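Local coordinates for 5-formyl-3-hydroxy-2-methylpyridine 4-carboxylate 5-dehydrogenase (Mesorhizobium japonicum MAFF 303099, PDB 4OM8), which catalyses the NAD+-dependent oxidation of 5-formyl-3-hydroxy-2-methylpyridine-4-carboxylate in vitamin B6 breakdown, and can also reduce the same aldehyde to 4-pyridoxic acid with NADH, at residues A[264-268]-A[269-273]; A[199-202]-A[203-206]; A[47-50]-A[51-54]. All blocks are in the same frame, centred on the assembly; numbering follows the deposited sequence. Where two conformers were deposited one is given.

Interaction 1: A[264-268]-A[269-273]; sequences EKTSA and SKFGI
The amide of K270 reaches back to the carbonyl oxygen of K265, N to O 2.9 Å with 158° at the hydrogen, while the amide of S269 turns onto the carbonyl of T266, N to O 3.0 Å. This 6→1 and 5→2 pair defines a Schellman motif. S269 is its C-prime residue, with phi at +66°, an uncommon place for a non-glycine residue; its amide stands above the T266 carbonyl plane. Its hydroxyl is tied by water 2 to the carbonyl oxygen of S267. K265 NZ and K270 NZ, 5.1 Å apart, both donate to water 1, which lies between them; K265 NZ also bonds to the G278 carbonyl. Lysine suits both places because its methylenes pack while its end stays polar: the extended K270 chain runs past A268, its CE 4.0 Å from A268 CB, and K270 CD meets K265 CD at 4.2 Å. F271 brings its CE1 to 4.0 Å from T266 CB, the two side chains at about a right angle. T266 sets OG1 between its own N and carbonyl carbon (chi1 52°), where V262 O accepts its bond, and leaves CG2 to the ring. The turn ends helix 260-267 and leads toward helix 284-305, with L238, D239 and K242 of the second subunit, on its helix 238-251, packed against K265, F271 and T266.

Interaction 2: A[199-202]-A[203-206]; sequences VDLV and ERGV
The guanidinium of R204 carries V206 CG2 on one face, 4.1 Å above the plane and over its centre. D200 OD2 approaches the same group obliquely, in a salt bridge of 3.2 Å to R204 NE, with carboxylate and guanidinium planes 34° apart; water 4 links OD2 to R204 NH2 as well. R204 folds back over the turn because CG sits between its own N and carbonyl carbon (chi1 65°), which brings CG to 3.1 Å from D200 O. The other carboxylate oxygen, D200 OD1, lies 3.9 Å from E203 OE1, with the two carboxylate planes nearly perpendicular. Water 3 donates to both oxygens, and E203 OE2 accepts from the amide of M261. The same V206 CG2 meets L201 CD2 at 3.9 Å, branched apolar groups suited to a buried corner. The backbone closes as a Schellman motif: V206 N bonds to L201 O, G205 N to V202 O, and G205, with phi at +78°, takes the C-prime place that glycine adopts with little strain. R204 O accepts from K180 NZ of the second subunit. The carbonyls of L201 and V202 thus find amide donors as helix 187-203 ends; the R204 cation and bridging water 3 would be expected to ease the repulsion between the D200 and E203 carboxylates.

Interaction 3: A[47-50]-A[51-54]; sequences VAET and VLDA
L52 rises from the helix close to the carbonyl of A48, one turn earlier. Its CB lies 3.5 Å from E49 O; CG then comes to 3.3 Å from A48 O, the same oxygen that accepts the L52 amide at N to O 2.9 Å. With CG anti to its own carbonyl carbon (chi1 -67°), the chain is carried back along the helix, and at its tip L52 CD1 still lies near A48 O (4.1 Å) and comes to 4.2 Å from E49 OE1, while the side chain as a whole packs on R20 and R23. Leucine fits here, filling a buried interface with hydrocarbon. E49 and D53, a turn apart, serve a common partner: E49 OE1 and D53 OD1 form salt bridges with NH2 and NH1 of R23. The two acids, E49 OE1 to D53 OD1 5.9 Å apart, would otherwise probably repel, and the shared arginine would be expected to offset part of their charge. V51 turns CG2 to 3.4 Å from V47 O, a beta-branched side chain laid along the helix, and it packs on H143 and I144. Small A48 lets A19 come close. Regular i to i+4 bonds such as A54 N to T50 O run through the turn. This is the C-terminal end of helix 35-54, the crossover helix between parallel strands 27-31 and 66-70 of the Rossmann fold, packed against helix 14-23.

Interactions 1 and 2 both belong to the C-terminal domain, their centres about 17 Å apart and their nearest atoms about 7 Å, and each ends a helix by the same Schellman device. E203 connects them indirectly, through its bond to the amide of M261 on helix 260-267, the helix that interaction 1 closes. Both also touch the second subunit, so they belong to the homodimer interface. Interaction 3 stands apart in the NAD-binding domain, its centre about 33 Å from that of interaction 1 and 39 Å from that of interaction 2. The cofactor lies about 13 Å from the A48 side chain and 14 Å from that of F271; neither contact reaches it.

Interaction 1: A[264-268]-A[269-273]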
loop_
_atom_site.group_PDB
_atom_site.type_symbol
_atom_site.label_atom_id
_atom_site.label_comp_id
_atom_site.label_asym_id
_atom_site.label_seq_id
_atom_site.Cartn_x
_atom_site.Cartn_y
_atom_site.Cartn_z
ATOM N N GLU A 264 14.862 20.566 -2.948
ATOM C CA GLU A 264 15.304 20.975 -4.277
ATOM C C GLU A 264 14.124 21.194 -5.225
ATOM O O GLU A 264 14.059 22.206 -5.926
ATOM C CB GLU A 264 16.269 19.934 -4.858
ATOM C CG GLU A 264 16.829 20.303 -6.221
ATOM C CD GLU A 264 17.902 19.344 -6.695
ATOM O OE1 GLU A 264 18.765 19.771 -7.490
ATOM O OE2 GLU A 264 17.879 18.165 -6.281
ATOM N N LYS A 265 13.187 20.247 -5.240
ATOM C CA LYS A 265 12.021 20.352 -6.111
ATOM C C LYS A 265 11.188 21.570 -5.755
ATOM O O LYS A 265 10.810 22.360 -6.626
ATOM C CB LYS A 265 11.153 19.086 -6.024
ATOM C CG LYS A 265 11.801 17.828 -6.572
ATOM C CD LYS A 265 11.728 17.752 -8.078
ATOM C CE LYS A 265 12.222 16.388 -8.570
ATOM N NZ LYS A 265 12.112 16.284 -10.048
ATOM N N THR A 266 10.905 21.737 -4.468
ATOM C CA THR A 266 10.024 22.834 -4.048
ATOM C C THR A 266 10.705 24.187 -4.249
ATOM O O THR A 266 10.046 25.170 -4.599
ATOM C CB THR A 266 9.580 22.691 -2.582
ATOM O OG1 THR A 266 10.724 22.507 -1.742
ATOM C CG2 THR A 266 8.611 21.498 -2.426
ATOM N N SER A 267 12.022 24.231 -4.059
ATOM C CA SER A 267 12.769 25.471 -4.267
ATOM C C SER A 267 12.669 25.890 -5.729
ATOM O O SER A 267 12.608 27.082 -6.042
ATOM C CB SER A 267 14.229 25.297 -3.857
ATOM O OG SER A 267 14.984 26.478 -4.107
ATOM N N ALA A 268 12.629 24.901 -6.619
ATOM C CA ALA A 268 12.529 25.161 -8.054
ATOM C C ALA A 268 11.076 25.297 -8.517
ATOM O O ALA A 268 10.812 25.333 -9.721
ATOM C CB ALA A 268 13.239 24.054 -8.842
ATOM N N SER A 269 10.149 25.374 -7.561
ATOM C CA SER A 269 8.726 25.589 -7.841
ATOM C C SER A 269 8.120 24.413 -8.593
ATOM O O SER A 269 7.172 24.578 -9.368
ATOM C CB SER A 269 8.506 26.886 -8.640
ATOM O OG SER A 269 9.082 28.001 -7.974
ATOM N N LYS A 270 8.673 23.225 -8.365
ATOM C CA LYS A 270 8.147 21.998 -8.951
ATOM C C LYS A 270 7.315 21.252 -7.916
ATOM O O LYS A 270 7.837 20.415 -7.172
ATOM C CB LYS A 270 9.281 21.115 -9.455
ATOM C CG LYS A 270 10.150 21.769 -10.516
ATOM C CD LYS A 270 11.363 20.901 -10.817
ATOM C CE LYS A 270 12.269 21.564 -11.846
ATOM N NZ LYS A 270 13.311 20.621 -12.355
ATOM N N PHE A 271 6.025 21.556 -7.866
ATOM C CA PHE A 271 5.173 21.093 -6.773
ATOM C C PHE A 271 4.372 19.839 -7.109
ATOM O O PHE A 271 3.704 19.285 -6.230
ATOM C CB PHE A 271 4.220 22.207 -6.337
ATOM C CG PHE A 271 4.923 23.434 -5.848
ATOM C CD1 PHE A 271 5.800 23.363 -4.775
ATOM C CD2 PHE A 271 4.725 24.659 -6.465
ATOM C CE1 PHE A 271 6.458 24.494 -4.315
ATOM C CE2 PHE A 271 5.382 25.793 -6.013
ATOM C CZ PHE A 271 6.253 25.706 -4.935
ATOM N N GLY A 272 4.425 19.400 -8.361
ATOM C CA GLY A 272 3.683 18.216 -8.769
ATOM C C GLY A 272 2.615 18.554 -9.796
ATOM O O GLY A 272 2.838 19.382 -10.674
ATOM N N ILE A 273 1.457 17.907 -9.689
ATOM C CA ILE A 273 0.371 18.123 -10.647
ATOM C C ILE A 273 0.019 19.600 -10.775
ATOM O O ILE A 273 -0.147 20.104 -11.891
ATOM C CB ILE A 273 -0.895 17.339 -10.249
ATOM C CG1 ILE A 273 -0.586 15.846 -10.202
ATOM C CG2 ILE A 273 -2.014 17.599 -11.244
ATOM C CD1 ILE A 273 -0.394 15.254 -11.541
HETATM O O HOH W 1 13.875 18.613 -10.821
HETATM O O HOH W 2 11.777 28.578 -8.451
#

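Interaction 2: A[199-202]-A[203-206]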
loop_
_atom_site.group_PDB
_atom_site.type_symbol
_atom_site.label_atom_id
_atom_site.label_comp_id
_atom_site.label_asym_id
_atom_site.label_seq_id
_atom_site.Cartn_x
_atom_site.Cartn_y
_atom_site.Cartn_z
ATOM N N VAL A 199 11.287 7.909 -0.644
ATOM C CA VAL A 199 11.984 9.119 -1.059
ATOM C C VAL A 199 13.496 8.941 -0.857
ATOM O O VAL A 199 14.288 9.323 -1.717
ATOM C CB VAL A 199 11.467 10.340 -0.284
ATOM C CG1 VAL A 199 12.439 11.538 -0.406
ATOM C CG2 VAL A 199 10.062 10.706 -0.783
ATOM N N ASP A 200 13.894 8.342 0.267
ATOM C CA ASP A 200 15.320 8.137 0.531
ATOM C C ASP A 200 15.969 7.268 -0.547
ATOM O O ASP A 200 17.064 7.566 -1.030
ATOM C CB ASP A 200 15.540 7.508 1.912
ATOM C CG ASP A 200 16.981 7.650 2.375
ATOM O OD1 ASP A 200 17.480 8.801 2.415
ATOM O OD2 ASP A 200 17.623 6.623 2.674
ATOM N N LEU A 201 15.270 6.226 -0.976
ATOM C CA LEU A 201 15.847 5.322 -1.953
ATOM C C LEU A 201 15.995 5.983 -3.324
ATOM O O LEU A 201 16.984 5.743 -4.040
ATOM C CB LEU A 201 14.998 4.054 -2.050
ATOM C CG LEU A 201 15.050 3.193 -0.781
ATOM C CD1 LEU A 201 13.966 2.133 -0.798
ATOM C CD2 LEU A 201 16.408 2.542 -0.623
ATOM N N VAL A 202 15.024 6.812 -3.701
ATOM C CA VAL A 202 15.095 7.540 -4.965
ATOM C C VAL A 202 16.222 8.560 -4.877
ATOM O O VAL A 202 17.075 8.652 -5.759
ATOM C CB VAL A 202 13.765 8.224 -5.289
ATOM C CG1 VAL A 202 13.926 9.217 -6.444
ATOM C CG2 VAL A 202 12.696 7.168 -5.603
ATOM N N GLU A 203 16.243 9.290 -3.773
ATOM C CA GLU A 203 17.215 10.356 -3.552
ATOM C C GLU A 203 18.660 9.879 -3.612
ATOM O O GLU A 203 19.520 10.574 -4.164
ATOM C CB GLU A 203 16.915 10.999 -2.202
ATOM C CG GLU A 203 17.815 12.093 -1.764
ATOM C CD GLU A 203 17.255 12.746 -0.527
ATOM O OE1 GLU A 203 17.492 12.232 0.580
ATOM O OE2 GLU A 203 16.535 13.738 -0.678
ATOM N N ARG A 204 18.939 8.690 -3.080
ATOM C CA ARG A 204 20.324 8.230 -3.059
ATOM C C ARG A 204 20.648 7.281 -4.211
ATOM O O ARG A 204 21.674 6.603 -4.200
ATOM C CB ARG A 204 20.660 7.590 -1.718
ATOM C CG ARG A 204 19.935 6.331 -1.356
ATOM C CD ARG A 204 20.096 6.164 0.154
ATOM N NE ARG A 204 19.527 4.941 0.712
ATOM C CZ ARG A 204 20.221 3.831 0.954
ATOM N NH1 ARG A 204 21.509 3.776 0.658
ATOM N NH2 ARG A 204 19.623 2.772 1.489
ATOM N N GLY A 205 19.780 7.268 -5.215
ATOM C CA GLY A 205 20.085 6.608 -6.476
ATOM C C GLY A 205 19.959 5.096 -6.487
ATOM O O GLY A 205 20.582 4.424 -7.314
ATOM N N VAL A 206 19.154 4.555 -5.582
ATOM C CA VAL A 206 18.933 3.114 -5.564
ATOM C C VAL A 206 17.971 2.722 -6.681
ATOM O O VAL A 206 18.053 1.622 -7.206
ATOM C CB VAL A 206 18.411 2.643 -4.181
ATOM C CG1 VAL A 206 18.124 1.137 -4.172
ATOM C CG2 VAL A 206 19.431 3.009 -3.084
HETATM O O HOH W 3 15.865 10.985 2.347
HETATM O O HOH W 4 17.120 3.989 2.518
#

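Interaction 3: A[47-50]-A[51-54]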
loop_
_atom_site.group_PDB
_atom_site.type_symbol
_atom_site.label_atom_id
_atom_site.label_comp_id
_atom_site.label_asym_id
_atom_site.label_seq_id
_atom_site.Cartn_x
_atom_site.Cartn_y
_atom_site.Cartn_z
ATOM N N VAL A 47 -20.690 15.201 -10.203
ATOM C CA VAL A 47 -19.807 14.103 -10.558
ATOM C C VAL A 47 -19.776 13.098 -9.409
ATOM O O VAL A 47 -19.837 11.884 -9.626
ATOM C CB VAL A 47 -18.393 14.603 -10.879
ATOM C CG1 VAL A 47 -17.453 13.422 -11.131
ATOM C CG2 VAL A 47 -18.433 15.509 -12.100
ATOM N N ALA A 48 -19.730 13.604 -8.183
ATOM C CA ALA A 48 -19.675 12.729 -7.017
ATOM C C ALA A 48 -20.933 11.866 -6.882
ATOM O O ALA A 48 -20.845 10.694 -6.514
ATOM C CB ALA A 48 -19.454 13.559 -5.745
ATOM N N GLU A 49 -22.104 12.426 -7.183
ATOM C CA GLU A 49 -23.345 11.652 -7.128
ATOM C C GLU A 49 -23.330 10.459 -8.092
ATOM O O GLU A 49 -23.768 9.362 -7.743
ATOM C CB GLU A 49 -24.554 12.545 -7.439
ATOM C CG GLU A 49 -24.730 13.710 -6.470
ATOM C CD GLU A 49 -25.253 13.287 -5.110
ATOM O OE1 GLU A 49 -25.546 12.087 -4.922
ATOM O OE2 GLU A 49 -25.395 14.171 -4.234
ATOM N N THR A 50 -22.802 10.684 -9.288
ATOM C CA THR A 50 -22.657 9.624 -10.282
ATOM C C THR A 50 -21.678 8.541 -9.800
ATOM O O THR A 50 -21.907 7.342 -10.001
ATOM C CB THR A 50 -22.193 10.215 -11.621
ATOM O OG1 THR A 50 -23.126 11.225 -12.033
ATOM C CG2 THR A 50 -22.118 9.135 -12.695
ATOM N N VAL A 51 -20.601 8.966 -9.140
ATOM C CA VAL A 51 -19.616 8.029 -8.600
ATOM C C VAL A 51 -20.270 7.171 -7.523
ATOM O O VAL A 51 -20.055 5.968 -7.458
ATOM C CB VAL A 51 -18.393 8.776 -8.052
ATOM C CG1 VAL A 51 -17.555 7.865 -7.151
ATOM C CG2 VAL A 51 -17.568 9.324 -9.201
ATOM N N LEU A 52 -21.109 7.785 -6.690
ATOM C CA LEU A 52 -21.798 7.018 -5.665
ATOM C C LEU A 52 -22.718 5.971 -6.299
ATOM O O LEU A 52 -22.836 4.858 -5.799
ATOM C CB LEU A 52 -22.595 7.946 -4.750
ATOM C CG LEU A 52 -21.757 8.885 -3.884
ATOM C CD1 LEU A 52 -22.680 9.738 -3.032
ATOM C CD2 LEU A 52 -20.845 8.091 -2.991
ATOM N N ASP A 53 -23.353 6.333 -7.413
ATOM C CA ASP A 53 -24.164 5.366 -8.155
ATOM C C ASP A 53 -23.301 4.203 -8.635
ATOM O O ASP A 53 -23.675 3.038 -8.499
ATOM C CB ASP A 53 -24.844 6.020 -9.359
ATOM C CG ASP A 53 -25.896 7.043 -8.970
ATOM O OD1 ASP A 53 -26.369 7.026 -7.814
ATOM O OD2 ASP A 53 -26.263 7.856 -9.850
ATOM N N ALA A 54 -22.149 4.540 -9.200
ATOM C CA ALA A 54 -21.230 3.549 -9.745
ATOM C C ALA A 54 -20.689 2.646 -8.644
ATOM O O ALA A 54 -20.326 1.502 -8.902
ATOM C CB ALA A 54 -20.098 4.236 -10.480
#